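Side-chain contacts in cyclodipeptide synthase, BtCDPS (Bacillus thermoamylovorans, PDB 6ZTU), which probably joins two activated amino acids, delivered on tRNA in relatives of its family, into a cyclic dipeptide as an aminoacyltransferase: residues N58-L63 with L191-S196; T27-G32 with D50-N55; K21-K26 with G224-K229; E99-N104 with I108-F113. All blocks are in the same frame, centred on the assembly; numbering follows the deposited sequence.

From the N terminus, 21-26 opens contact 3, which ties helix 17-25 to strand 223-229, closes only at 224-229 and so encloses the other three. Contact 2 (27-32 with 50-55) closes first, within the beta-alpha-beta unit of strand 28-32, helix 42-55 and strand 58-63. Contact 1 then runs from strand 58-63 to the loop after helix 167-191, with contact 4, the short link from helix 79-103 to strand 110-112, nested inside it. None cross: contacts 1 and 2 lie in series. All four reach one mixed sheet. Contacts 1 and 2 have centres 9 Å apart, whereas contacts 3 and 4 do not touch, their nearest atoms lying about 13 Å apart.

Contact 1 of 4, residues N58-L63 with L191-S196; sequences NVTVLL and LGYKES. With 0RE ((2S)-hexane-1,2-diol), chain B.
Y193 reaches from the loop after helix 167-191 to N58 and T60 of strand 58-63. Its CB points toward the strand, and CG stands beside the backbone N (chi1 -65°), which directs the ring the same way. Y193 CD1 lies 4.2 Å from N58 CG. One atom further out, Y193 CE1 closes to 3.7 Å from that same N58 CG; the amide and ring planes are 42° apart, so this is an oblique approach rather than a stack. On the ring's other branch, Y193 CE2 comes within 4.1 Å of T60 OG1. At the tip, Y193 OH shares a hydrogen bond with a water at 2.6 Å; the water also donates to V59 O at 3.1 Å, bridging phenol and strand backbone. The strand's polar ends are held elsewhere: N58 ND2 by T27 O, T60 OG1 by H28 NE2 and D109 OD2. A leucine in place of Y193 would probably lose the water bridge to V59 O and uncover the N58 amide. Beside the ring, L191 CD1 packs on T60 CG2 at 4.3 Å. The tyrosine ring also stacks on H28, placing the loop over strands 28-32 and 58-63, while L62 and L63 border the bound hexanediol near helix 167-191.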
loop_
_atom_site.group_PDB
_atom_site.type_symbol
_atom_site.label_atom_id
_atom_site.label_comp_id
_atom_site.label_asym_id
_atom_site.label_seq_id
_atom_site.Cartn_x
_atom_site.Cartn_y
_atom_site.Cartn_z
ATOM N N ASN A 58 -1.859 9.978 14.824
ATOM C CA ASN A 58 -1.275 10.509 13.604
ATOM C C ASN A 58 -1.766 9.690 12.426
ATOM O O ASN A 58 -1.858 8.462 12.523
ATOM C CB ASN A 58 0.253 10.457 13.653
ATOM C CG ASN A 58 0.814 11.162 14.861
ATOM O OD1 ASN A 58 0.973 12.379 14.853
ATOM N ND2 ASN A 58 1.115 10.403 15.908
ATOM N N VAL A 59 -2.051 10.375 11.320
ATOM C CA VAL A 59 -2.608 9.790 10.108
ATOM C C VAL A 59 -1.774 10.251 8.919
ATOM O O VAL A 59 -1.533 11.453 8.755
ATOM C CB VAL A 59 -4.075 10.210 9.902
ATOM C CG1 VAL A 59 -4.619 9.638 8.609
ATOM C CG2 VAL A 59 -4.935 9.829 11.111
ATOM N N THR A 60 -1.365 9.305 8.078
ATOM C CA THR A 60 -0.673 9.585 6.828
ATOM C C THR A 60 -1.341 8.777 5.722
ATOM O O THR A 60 -1.825 7.666 5.958
ATOM C CB THR A 60 0.822 9.221 6.921
ATOM O OG1 THR A 60 1.416 9.908 8.030
ATOM C CG2 THR A 60 1.570 9.593 5.630
ATOM N N VAL A 61 -1.382 9.348 4.521
ATOM C CA VAL A 61 -1.930 8.682 3.339
ATOM C C VAL A 61 -0.781 8.372 2.384
ATOM O O VAL A 61 0.020 9.258 2.062
ATOM C CB VAL A 61 -2.993 9.567 2.657
ATOM C CG1 VAL A 61 -3.420 8.992 1.318
ATOM C CG2 VAL A 61 -4.190 9.745 3.575
ATOM N N LEU A 62 -0.707 7.122 1.918
ATOM C CA LEU A 62 0.299 6.699 0.947
ATOM C C LEU A 62 -0.365 6.460 -0.403
ATOM O O LEU A 62 -1.274 5.630 -0.509
ATOM C CB LEU A 62 1.001 5.417 1.400
ATOM C CG LEU A 62 2.159 4.968 0.496
ATOM C CD1 LEU A 62 3.363 5.928 0.605
ATOM C CD2 LEU A 62 2.558 3.526 0.833
ATOM N N LEU A 63 0.115 7.159 -1.427
ATOM C CA LEU A 63 -0.338 7.016 -2.804
ATOM C C LEU A 63 0.742 6.354 -3.648
ATOM O O LEU A 63 1.910 6.289 -3.269
ATOM C CB LEU A 63 -0.682 8.383 -3.404
ATOM C CG LEU A 63 -1.618 9.275 -2.598
ATOM C CD1 LEU A 63 -1.892 10.566 -3.382
ATOM C CD2 LEU A 63 -2.911 8.550 -2.282
ATOM N N LEU A 191 8.977 7.036 7.801
ATOM C CA LEU A 191 8.306 8.319 7.989
ATOM C C LEU A 191 8.748 9.043 9.259
ATOM O O LEU A 191 8.638 10.277 9.326
ATOM C CB LEU A 191 6.791 8.118 8.013
ATOM C CG LEU A 191 6.152 7.723 6.676
ATOM C CD1 LEU A 191 4.809 7.058 6.941
ATOM C CD2 LEU A 191 5.977 8.950 5.803
ATOM N N GLY A 192 9.247 8.323 10.251
ATOM C CA GLY A 192 9.687 8.921 11.489
ATOM C C GLY A 192 8.701 8.846 12.636
ATOM O O GLY A 192 8.741 9.708 13.518
ATOM N N TYR A 193 7.812 7.857 12.650
ATOM C CA TYR A 193 6.935 7.614 13.789
ATOM C C TYR A 193 7.476 6.472 14.639
ATOM O O TYR A 193 8.226 5.616 14.162
ATOM C CB TYR A 193 5.503 7.312 13.324
ATOM C CG TYR A 193 4.922 8.519 12.660
ATOM C CD1 TYR A 193 4.369 9.548 13.414
ATOM C CD2 TYR A 193 4.994 8.682 11.278
ATOM C CE1 TYR A 193 3.875 10.682 12.814
ATOM C CE2 TYR A 193 4.495 9.821 10.671
ATOM C CZ TYR A 193 3.935 10.817 11.447
ATOM O OH TYR A 193 3.447 11.961 10.849
ATOM N N LYS A 194 7.119 6.489 15.927
ATOM C CA LYS A 194 7.592 5.457 16.840
ATOM C C LYS A 194 7.162 4.074 16.382
ATOM O O LYS A 194 7.900 3.094 16.553
ATOM C CB LYS A 194 7.052 5.723 18.245
ATOM C CG LYS A 194 7.680 4.844 19.306
ATOM C CD LYS A 194 6.642 4.249 20.246
ATOM C CE LYS A 194 5.962 5.324 21.066
ATOM N NZ LYS A 194 5.301 4.757 22.286
ATOM N N GLU A 195 5.958 3.982 15.823
ATOM C CA GLU A 195 5.387 2.732 15.342
ATOM C C GLU A 195 4.225 3.079 14.422
ATOM O O GLU A 195 3.705 4.201 14.454
ATOM C CB GLU A 195 4.920 1.848 16.513
ATOM C CG GLU A 195 3.785 2.493 17.286
ATOM C CD GLU A 195 3.544 1.888 18.655
ATOM O OE1 GLU A 195 3.921 0.721 18.891
ATOM O OE2 GLU A 195 2.962 2.601 19.495
ATOM N N SER A 196 3.806 2.106 13.602
ATOM C CA SER A 196 2.741 2.392 12.645
ATOM C C SER A 196 2.118 1.087 12.173
ATOM O O SER A 196 2.764 0.042 12.202
ATOM C CB SER A 196 3.273 3.160 11.429
ATOM O OG SER A 196 2.259 3.364 10.460
HETATM O O01 0RE B . -0.702 -2.144 -2.131
HETATM C C02 0RE B . -1.885 -1.609 -1.628
HETATM C C03 0RE B . -1.538 -0.615 -0.525
HETATM O O04 0RE B . -1.251 -1.310 0.659
HETATM C C05 0RE B . -0.337 0.210 -0.971
HETATM C C06 0RE B . -0.680 0.982 -2.244
HETATM C C07 0RE B . 0.585 1.674 -2.738
HETATM C C08 0RE B . 0.352 3.166 -2.575
HETATM O O HOH W 1 0.849 12.198 10.556
#

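Contact 2 of 4, residues T27-G32 with D50-N55; sequences THILLG and DWSSKN
The indole of W51 meets I29 at its edge: I29 CD1 lies near the ring plane, 3.6 Å from W51 CZ3. One ring face carries N55 ND2, 3.2 Å above the plane and displaced toward the rim, and F10 adds an edge-to-face ring contact. These groups belong to a beta-alpha-beta unit in which helix 42-55 connects the parallel neighbours 28-32 and 58-63; the helix runs back against the first strand (169° between their directions, axes 9.3 Å apart), as the return leg of a crossover between parallel strands should. The extended I29 chain, with CG1 opposite the backbone N across the CA-CB bond (chi1 -177°), carries CD1 out to the indole, while I29 CG2 stays lower and touches S52 CB at 3.8 Å. S52 OG sits among methyls, with L31 CD2 at 3.5 Å and I29 CD1 at 3.6 Å. Its buried hydroxyl is satisfied within the helix by L48 O. With an alanine at I29, W51 CZ3 and one side of S52 would probably lose their I29 cover, opening a gap between strand and helix. The amide on the indole face is itself fixed: N55 ND2 donates to W51 O at 2.9 Å, with a nearly straight N-H...O angle of 174°.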
loop_
_atom_site.group_PDB
_atom_site.type_symbol
_atom_site.label_atom_id
_atom_site.label_comp_id
_atom_site.label_asym_id
_atom_site.label_seq_id
_atom_site.Cartn_x
_atom_site.Cartn_y
_atom_site.Cartn_z
ATOM N N THR A 27 -0.786 4.900 17.662
ATOM C CA THR A 27 0.223 5.934 17.410
ATOM C C THR A 27 0.103 6.496 15.995
ATOM O O THR A 27 0.092 7.719 15.794
ATOM C CB THR A 27 1.624 5.356 17.631
ATOM O OG1 THR A 27 1.757 4.886 18.979
ATOM C CG2 THR A 27 2.716 6.394 17.347
ATOM N N HIS A 28 0.017 5.618 14.998
ATOM C CA HIS A 28 0.046 6.091 13.623
ATOM C C HIS A 28 -0.573 5.042 12.712
ATOM O O HIS A 28 -0.349 3.841 12.900
ATOM C CB HIS A 28 1.483 6.397 13.182
ATOM C CG HIS A 28 1.589 6.887 11.777
ATOM N ND1 HIS A 28 1.784 6.043 10.706
ATOM C CD2 HIS A 28 1.521 8.138 11.265
ATOM C CE1 HIS A 28 1.838 6.752 9.594
ATOM N NE2 HIS A 28 1.675 8.026 9.905
ATOM N N ILE A 29 -1.344 5.509 11.735
ATOM C CA ILE A 29 -1.861 4.668 10.663
ATOM C C ILE A 29 -1.411 5.246 9.325
ATOM O O ILE A 29 -1.415 6.469 9.119
ATOM C CB ILE A 29 -3.398 4.521 10.737
ATOM C CG1 ILE A 29 -3.917 3.570 9.653
ATOM C CG2 ILE A 29 -4.070 5.887 10.634
ATOM C CD1 ILE A 29 -5.384 3.157 9.859
ATOM N N LEU A 30 -0.961 4.361 8.437
ATOM C CA LEU A 30 -0.633 4.700 7.059
ATOM C C LEU A 30 -1.708 4.078 6.177
ATOM O O LEU A 30 -1.854 2.851 6.154
ATOM C CB LEU A 30 0.758 4.171 6.687
ATOM C CG LEU A 30 1.299 4.521 5.291
ATOM C CD1 LEU A 30 1.436 6.044 5.144
ATOM C CD2 LEU A 30 2.620 3.846 5.022
ATOM N N LEU A 31 -2.460 4.914 5.470
ATOM C CA LEU A 31 -3.585 4.449 4.659
ATOM C C LEU A 31 -3.085 4.211 3.242
ATOM O O LEU A 31 -2.676 5.150 2.566
ATOM C CB LEU A 31 -4.714 5.478 4.680
ATOM C CG LEU A 31 -5.401 5.649 6.032
ATOM C CD1 LEU A 31 -6.275 6.900 6.002
ATOM C CD2 LEU A 31 -6.243 4.408 6.346
ATOM N N GLY A 32 -3.090 2.952 2.802
ATOM C CA GLY A 32 -2.633 2.649 1.458
ATOM C C GLY A 32 -3.750 2.807 0.446
ATOM O O GLY A 32 -4.787 2.152 0.566
ATOM N N ASP A 50 -11.919 9.625 7.931
ATOM C CA ASP A 50 -12.777 9.947 9.074
ATOM C C ASP A 50 -12.564 8.966 10.218
ATOM O O ASP A 50 -12.380 9.368 11.371
ATOM C CB ASP A 50 -14.247 9.947 8.656
ATOM C CG ASP A 50 -14.595 11.103 7.747
ATOM O OD1 ASP A 50 -13.842 12.097 7.735
ATOM O OD2 ASP A 50 -15.627 11.017 7.047
ATOM N N TRP A 51 -12.597 7.666 9.915
ATOM C CA TRP A 51 -12.343 6.653 10.931
ATOM C C TRP A 51 -10.936 6.779 11.499
ATOM O O TRP A 51 -10.743 6.682 12.714
ATOM C CB TRP A 51 -12.570 5.255 10.339
ATOM C CG TRP A 51 -12.237 4.116 11.264
ATOM C CD1 TRP A 51 -13.035 3.588 12.244
ATOM C CD2 TRP A 51 -11.027 3.357 11.279
ATOM N NE1 TRP A 51 -12.384 2.554 12.872
ATOM C CE2 TRP A 51 -11.151 2.387 12.297
ATOM C CE3 TRP A 51 -9.847 3.398 10.522
ATOM C CZ2 TRP A 51 -10.136 1.468 12.584
ATOM C CZ3 TRP A 51 -8.840 2.487 10.808
ATOM C CH2 TRP A 51 -8.989 1.533 11.829
ATOM N N SER A 52 -9.934 6.977 10.633
ATOM C CA SER A 52 -8.562 7.076 11.118
ATOM C C SER A 52 -8.393 8.279 12.029
ATOM O O SER A 52 -7.701 8.201 13.050
ATOM C CB SER A 52 -7.591 7.184 9.945
ATOM O OG SER A 52 -7.515 5.956 9.247
ATOM N N SER A 53 -8.996 9.408 11.647
ATOM C CA SER A 53 -8.865 10.638 12.418
ATOM C C SER A 53 -9.483 10.497 13.799
ATOM O O SER A 53 -9.043 11.159 14.745
ATOM C CB SER A 53 -9.521 11.801 11.668
ATOM O OG SER A 53 -8.894 12.045 10.426
ATOM N N LYS A 54 -10.507 9.649 13.939
ATOM C CA LYS A 54 -11.118 9.453 15.247
ATOM C C LYS A 54 -10.299 8.525 16.124
ATOM O O LYS A 54 -10.326 8.655 17.349
ATOM C CB LYS A 54 -12.535 8.898 15.099
ATOM C CG LYS A 54 -13.616 9.959 15.186
ATOM C CD LYS A 54 -13.335 11.126 14.238
ATOM C CE LYS A 54 -14.401 12.201 14.370
ATOM N NZ LYS A 54 -15.736 11.576 14.595
ATOM N N ASN A 55 -9.553 7.605 15.520
ATOM C CA ASN A 55 -8.916 6.531 16.261
ATOM C C ASN A 55 -7.436 6.760 16.535
ATOM O O ASN A 55 -6.954 6.359 17.599
ATOM C CB ASN A 55 -9.084 5.208 15.503
ATOM C CG ASN A 55 -10.441 4.564 15.750
ATOM O OD1 ASN A 55 -10.626 3.846 16.729
ATOM N ND2 ASN A 55 -11.389 4.815 14.859
#

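Contact 3 of 4, residues K21-K26 with G224-K229; sequences KIYKNK and GYIILK
I22 and Y23, near the end of helix 17-25, pack on strand 223-229 of the mixed, Rossmann-like sheet, next to its outermost strand 11-14. The two residues use different means. I22 extends CD1 to the backbone, 3.8 Å from G224 N; the CA atoms of I22 and G224 are the nearest pair in register, 6.4 Å apart, and the glycine presents only main chain there. Y23 meets a side chain instead. Its CG lies across from the backbone N (chi1 162°), sending the ring along the sheet, where Y23 CD1 is 4.1 Å from I226 CD1. The two side chains are turned at about a right angle, and the methyl's approach to the ring is oblique. Lower down, I226 CG2 touches Y23 CB at 4.2 Å, so I226 uses both branches, aided by its CG1 lying between backbone N and carbonyl carbon (chi1 60°). V12 and W51 continue this apolar layer around Y23 toward strand 11-14 and helix 42-55, and L228 packs on W51 further along the strand. K26, the first residue past the helix, has positive phi, and K26 N donates to Y23 O at 3.0 Å. Its aliphatic chain folds over one face of the Y23 ring, where K26 CE stands 3.5 Å above the plane, offset toward the rim.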
loop_
_atom_site.group_PDB
_atom_site.type_symbol
_atom_site.label_atom_id
_atom_site.label_comp_id
_atom_site.label_asym_id
_atom_site.label_seq_id
_atom_site.Cartn_x
_atom_site.Cartn_y
_atom_site.Cartn_z
ATOM N N LYS A 21 -0.859 -5.210 18.809
ATOM C CA LYS A 21 -0.341 -4.328 19.854
ATOM C C LYS A 21 -0.106 -2.928 19.309
ATOM O O LYS A 21 -0.488 -1.927 19.930
ATOM C CB LYS A 21 0.953 -4.896 20.442
ATOM C CG LYS A 21 0.785 -6.202 21.210
ATOM C CD LYS A 21 2.120 -6.900 21.433
ATOM C CE LYS A 21 2.023 -7.899 22.577
ATOM N NZ LYS A 21 1.345 -7.311 23.777
ATOM N N ILE A 22 0.517 -2.839 18.129
ATOM C CA ILE A 22 0.792 -1.533 17.539
ATOM C C ILE A 22 -0.506 -0.819 17.200
ATOM O O ILE A 22 -0.645 0.391 17.409
ATOM C CB ILE A 22 1.693 -1.689 16.299
ATOM C CG1 ILE A 22 3.048 -2.242 16.722
ATOM C CG2 ILE A 22 1.814 -0.357 15.567
ATOM C CD1 ILE A 22 3.902 -2.732 15.562
ATOM N N TYR A 23 -1.480 -1.561 16.670
ATOM C CA TYR A 23 -2.784 -0.976 16.377
ATOM C C TYR A 23 -3.441 -0.435 17.641
ATOM O O TYR A 23 -3.997 0.668 17.642
ATOM C CB TYR A 23 -3.684 -2.020 15.709
ATOM C CG TYR A 23 -5.145 -1.683 15.753
ATOM C CD1 TYR A 23 -5.652 -0.635 15.006
ATOM C CD2 TYR A 23 -6.024 -2.419 16.538
ATOM C CE1 TYR A 23 -6.989 -0.320 15.039
ATOM C CE2 TYR A 23 -7.367 -2.108 16.577
ATOM C CZ TYR A 23 -7.845 -1.059 15.826
ATOM O OH TYR A 23 -9.184 -0.733 15.849
ATOM N N LYS A 24 -3.401 -1.207 18.728
ATOM C CA LYS A 24 -4.036 -0.745 19.957
ATOM C C LYS A 24 -3.327 0.465 20.551
ATOM O O LYS A 24 -3.957 1.238 21.282
ATOM C CB LYS A 24 -4.091 -1.887 20.966
ATOM C CG LYS A 24 -5.174 -2.912 20.632
ATOM C CD LYS A 24 -5.169 -4.055 21.630
ATOM C CE LYS A 24 -6.122 -5.163 21.201
ATOM N NZ LYS A 24 -7.517 -4.655 21.048
ATOM N N ASN A 25 -2.041 0.653 20.253
ATOM C CA ASN A 25 -1.356 1.865 20.697
ATOM C C ASN A 25 -1.848 3.114 19.968
ATOM O O ASN A 25 -1.671 4.225 20.484
ATOM C CB ASN A 25 0.154 1.721 20.503
ATOM C CG ASN A 25 0.781 0.724 21.454
ATOM O OD1 ASN A 25 0.220 0.407 22.506
ATOM N ND2 ASN A 25 1.960 0.229 21.095
ATOM N N LYS A 26 -2.434 2.962 18.774
ATOM C CA LYS A 26 -3.062 4.061 18.035
ATOM C C LYS A 26 -2.088 5.201 17.725
ATOM O O LYS A 26 -2.514 6.335 17.503
ATOM C CB LYS A 26 -4.292 4.597 18.778
ATOM C CG LYS A 26 -5.429 3.568 18.922
ATOM C CD LYS A 26 -6.080 3.232 17.573
ATOM C CE LYS A 26 -6.995 2.022 17.687
ATOM N NZ LYS A 26 -7.937 2.148 18.834
ATOM N N GLY A 224 3.390 -2.732 11.768
ATOM C CA GLY A 224 2.313 -3.697 11.676
ATOM C C GLY A 224 1.524 -3.523 10.391
ATOM O O GLY A 224 1.707 -2.561 9.640
ATOM N N TYR A 225 0.624 -4.477 10.153
ATOM C CA TYR A 225 -0.280 -4.466 9.010
ATOM C C TYR A 225 -1.666 -4.830 9.503
ATOM O O TYR A 225 -1.809 -5.791 10.264
ATOM C CB TYR A 225 0.173 -5.475 7.943
ATOM C CG TYR A 225 -0.675 -5.484 6.680
ATOM C CD1 TYR A 225 -0.328 -4.694 5.588
ATOM C CD2 TYR A 225 -1.812 -6.299 6.573
ATOM C CE1 TYR A 225 -1.103 -4.701 4.419
ATOM C CE2 TYR A 225 -2.590 -6.310 5.401
ATOM C CZ TYR A 225 -2.218 -5.520 4.330
ATOM O OH TYR A 225 -2.977 -5.525 3.164
ATOM N N ILE A 226 -2.684 -4.082 9.084
ATOM C CA ILE A 226 -4.055 -4.406 9.472
ATOM C C ILE A 226 -4.950 -4.449 8.249
ATOM O O ILE A 226 -4.801 -3.652 7.317
ATOM C CB ILE A 226 -4.632 -3.426 10.521
ATOM C CG1 ILE A 226 -4.656 -1.981 9.998
ATOM C CG2 ILE A 226 -3.885 -3.560 11.840
ATOM C CD1 ILE A 226 -5.318 -1.026 10.946
ATOM N N ILE A 227 -5.910 -5.370 8.276
ATOM C CA ILE A 227 -6.979 -5.431 7.293
ATOM C C ILE A 227 -8.168 -4.660 7.838
ATOM O O ILE A 227 -8.597 -4.893 8.975
ATOM C CB ILE A 227 -7.381 -6.888 7.000
ATOM C CG1 ILE A 227 -6.205 -7.700 6.475
ATOM C CG2 ILE A 227 -8.555 -6.926 6.013
ATOM C CD1 ILE A 227 -6.457 -9.209 6.573
ATOM N N LEU A 228 -8.697 -3.745 7.038
ATOM C CA LEU A 228 -9.900 -3.003 7.384
ATOM C C LEU A 228 -11.094 -3.672 6.719
ATOM O O LEU A 228 -11.174 -3.725 5.485
ATOM C CB LEU A 228 -9.798 -1.550 6.934
ATOM C CG LEU A 228 -8.569 -0.792 7.420
ATOM C CD1 LEU A 228 -8.628 0.623 6.876
ATOM C CD2 LEU A 228 -8.519 -0.806 8.938
ATOM N N LYS A 229 -12.022 -4.164 7.530
ATOM C CA LYS A 229 -13.267 -4.718 7.022
ATOM C C LYS A 229 -14.425 -3.816 7.423
ATOM O O LYS A 229 -14.366 -3.128 8.440
ATOM C CB LYS A 229 -13.495 -6.131 7.566
ATOM C CG LYS A 229 -12.391 -7.121 7.200
ATOM C CD LYS A 229 -12.822 -8.561 7.488
ATOM C CE LYS A 229 -14.225 -8.840 6.944
ATOM N NZ LYS A 229 -14.662 -10.273 7.129
#

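Contact 4 of 4, residues E99-N104 with I108-F113; sequences EALRKN and IDIYTF
L101 and I108 are brought together by a folded isoleucine: in I108 the second torsion turns CD1 back beside CA (chi2 -58°) instead of letting it run on, so that this methyl reaches the helix. I108 CD1 rests 3.8 Å from L101 CB and also lies 4.0 Å from R102 N, tucked against the helix backbone. I110 differs, its chain fully extended (chi2 174°), and I110 CG1 lies 3.8 Å from L101 CD1. L101 thus touches I108 with its base and I110 with one branch, and the buried leucine links the solvent-exposed I108 to the buried start of the strand. Here ends a beta-alpha-beta crossover of the Rossmann-like sheet, from strand 58-63 through helices 68-74 and 79-103 to its parallel neighbour 110-112, an outermost strand; L101 fills the angle between helix and strand while I49 of helix 42-55 adjoins it. R102 contributes its backbone N and CB, while its NE forms a salt bridge with E98. Just past the helix, N104 ND2 donates to A100 O at 2.7 Å, and N104 N reaches the same oxygen at 3.1 Å from the opposite face of the carbonyl plane, so two donors grip it. N104 ND2 is also hydrogen-bonded to D50 OD1 of helix 42-55. Y111 OH, from the strand, donates to OD1 of D109 just before it at 2.6 Å, meeting it from above the carboxylate plane, 39° out.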
loop_
_atom_site.group_PDB
_atom_site.type_symbol
_atom_site.label_atom_id
_atom_site.label_comp_id
_atom_site.label_asym_id
_atom_site.label_seq_id
_atom_site.Cartn_x
_atom_site.Cartn_y
_atom_site.Cartn_z
ATOM N N GLU A 99 -9.237 16.800 1.050
ATOM C CA GLU A 99 -10.566 17.179 1.536
ATOM C C GLU A 99 -10.845 16.608 2.917
ATOM O O GLU A 99 -11.179 17.338 3.856
ATOM C CB GLU A 99 -11.649 16.680 0.580
ATOM C CG GLU A 99 -11.818 17.435 -0.701
ATOM C CD GLU A 99 -12.855 16.776 -1.590
ATOM O OE1 GLU A 99 -13.494 15.795 -1.128
ATOM O OE2 GLU A 99 -13.024 17.228 -2.746
ATOM N N ALA A 100 -10.731 15.283 3.047
ATOM C CA ALA A 100 -11.137 14.615 4.275
ATOM C C ALA A 100 -10.191 14.938 5.422
ATOM O O ALA A 100 -10.623 15.092 6.571
ATOM C CB ALA A 100 -11.215 13.105 4.035
ATOM N N LEU A 101 -8.891 15.034 5.140
ATOM C CA LEU A 101 -7.957 15.436 6.182
ATOM C C LEU A 101 -8.285 16.839 6.679
ATOM O O LEU A 101 -8.392 17.073 7.889
ATOM C CB LEU A 101 -6.526 15.355 5.657
ATOM C CG LEU A 101 -6.004 13.920 5.510
ATOM C CD1 LEU A 101 -4.723 13.903 4.673
ATOM C CD2 LEU A 101 -5.781 13.276 6.874
ATOM N N ARG A 102 -8.487 17.774 5.748
ATOM C CA ARG A 102 -8.829 19.140 6.132
ATOM C C ARG A 102 -10.133 19.177 6.921
ATOM O O ARG A 102 -10.226 19.857 7.948
ATOM C CB ARG A 102 -8.920 20.021 4.886
ATOM C CG ARG A 102 -9.404 21.435 5.165
ATOM C CD ARG A 102 -9.050 22.376 4.020
ATOM N NE ARG A 102 -9.171 21.738 2.711
ATOM C CZ ARG A 102 -10.314 21.602 2.041
ATOM N NH1 ARG A 102 -11.450 22.055 2.556
ATOM N NH2 ARG A 102 -10.324 21.005 0.853
ATOM N N LYS A 103 -11.138 18.420 6.473
ATOM C CA LYS A 103 -12.404 18.333 7.194
ATOM C C LYS A 103 -12.202 17.919 8.647
ATOM O O LYS A 103 -12.920 18.387 9.539
ATOM C CB LYS A 103 -13.330 17.348 6.478
ATOM C CG LYS A 103 -14.690 17.162 7.118
ATOM C CD LYS A 103 -15.511 16.140 6.341
ATOM C CE LYS A 103 -15.030 14.720 6.613
ATOM N NZ LYS A 103 -15.719 13.708 5.750
ATOM N N ASN A 104 -11.229 17.046 8.909
ATOM C CA ASN A 104 -10.959 16.563 10.256
ATOM C C ASN A 104 -9.947 17.411 11.010
ATOM O O ASN A 104 -9.511 17.005 12.091
ATOM C CB ASN A 104 -10.450 15.118 10.205
ATOM C CG ASN A 104 -11.548 14.126 9.921
ATOM O OD1 ASN A 104 -12.175 13.617 10.847
ATOM N ND2 ASN A 104 -11.766 13.816 8.643
ATOM N N ILE A 108 -2.134 17.791 6.202
ATOM C CA ILE A 108 -2.231 17.180 4.882
ATOM C C ILE A 108 -1.001 16.311 4.646
ATOM O O ILE A 108 -0.120 16.655 3.850
ATOM C CB ILE A 108 -2.393 18.251 3.792
ATOM C CG1 ILE A 108 -3.479 19.241 4.212
ATOM C CG2 ILE A 108 -2.782 17.612 2.463
ATOM C CD1 ILE A 108 -4.831 18.588 4.474
ATOM N N ASP A 109 -0.944 15.166 5.326
ATOM C CA ASP A 109 0.233 14.305 5.303
ATOM C C ASP A 109 0.008 13.215 4.257
ATOM O O ASP A 109 -0.469 12.125 4.565
ATOM C CB ASP A 109 0.490 13.727 6.687
ATOM C CG ASP A 109 1.957 13.515 6.961
ATOM O OD1 ASP A 109 2.760 14.433 6.668
ATOM O OD2 ASP A 109 2.311 12.429 7.465
ATOM N N ILE A 110 0.356 13.527 3.009
ATOM C CA ILE A 110 0.122 12.659 1.859
ATOM C C ILE A 110 1.416 12.557 1.068
ATOM O O ILE A 110 1.997 13.581 0.696
ATOM C CB ILE A 110 -0.999 13.196 0.948
ATOM C CG1 ILE A 110 -2.264 13.519 1.754
ATOM C CG2 ILE A 110 -1.280 12.211 -0.204
ATOM C CD1 ILE A 110 -3.350 14.199 0.921
ATOM N N TYR A 111 1.855 11.331 0.790
ATOM C CA TYR A 111 3.073 11.080 0.027
ATOM C C TYR A 111 2.812 9.973 -0.986
ATOM O O TYR A 111 1.890 9.171 -0.818
ATOM C CB TYR A 111 4.237 10.660 0.937
ATOM C CG TYR A 111 4.427 11.598 2.095
ATOM C CD1 TYR A 111 3.768 11.397 3.300
ATOM C CD2 TYR A 111 5.240 12.711 1.967
ATOM C CE1 TYR A 111 3.925 12.283 4.351
ATOM C CE2 TYR A 111 5.402 13.594 3.008
ATOM C CZ TYR A 111 4.742 13.379 4.193
ATOM O OH TYR A 111 4.913 14.274 5.228
ATOM N N THR A 112 3.620 9.943 -2.045
ATOM C CA THR A 112 3.713 8.753 -2.887
ATOM C C THR A 112 4.917 7.926 -2.455
ATOM O O THR A 112 5.844 8.425 -1.801
ATOM C CB THR A 112 3.842 9.082 -4.385
ATOM O OG1 THR A 112 5.215 9.347 -4.714
ATOM C CG2 THR A 112 2.981 10.266 -4.780
ATOM N N PHE A 113 4.916 6.646 -2.843
ATOM C CA PHE A 113 6.083 5.870 -2.440
ATOM C C PHE A 113 7.342 6.225 -3.230
ATOM O O PHE A 113 8.390 5.632 -2.970
ATOM C CB PHE A 113 5.802 4.345 -2.475
ATOM C CG PHE A 113 5.392 3.760 -3.821
ATOM C CD1 PHE A 113 6.254 3.777 -4.912
ATOM C CD2 PHE A 113 4.185 3.094 -3.949
ATOM C CE1 PHE A 113 5.884 3.196 -6.130
ATOM C CE2 PHE A 113 3.807 2.498 -5.160
ATOM C CZ PHE A 113 4.664 2.553 -6.246
#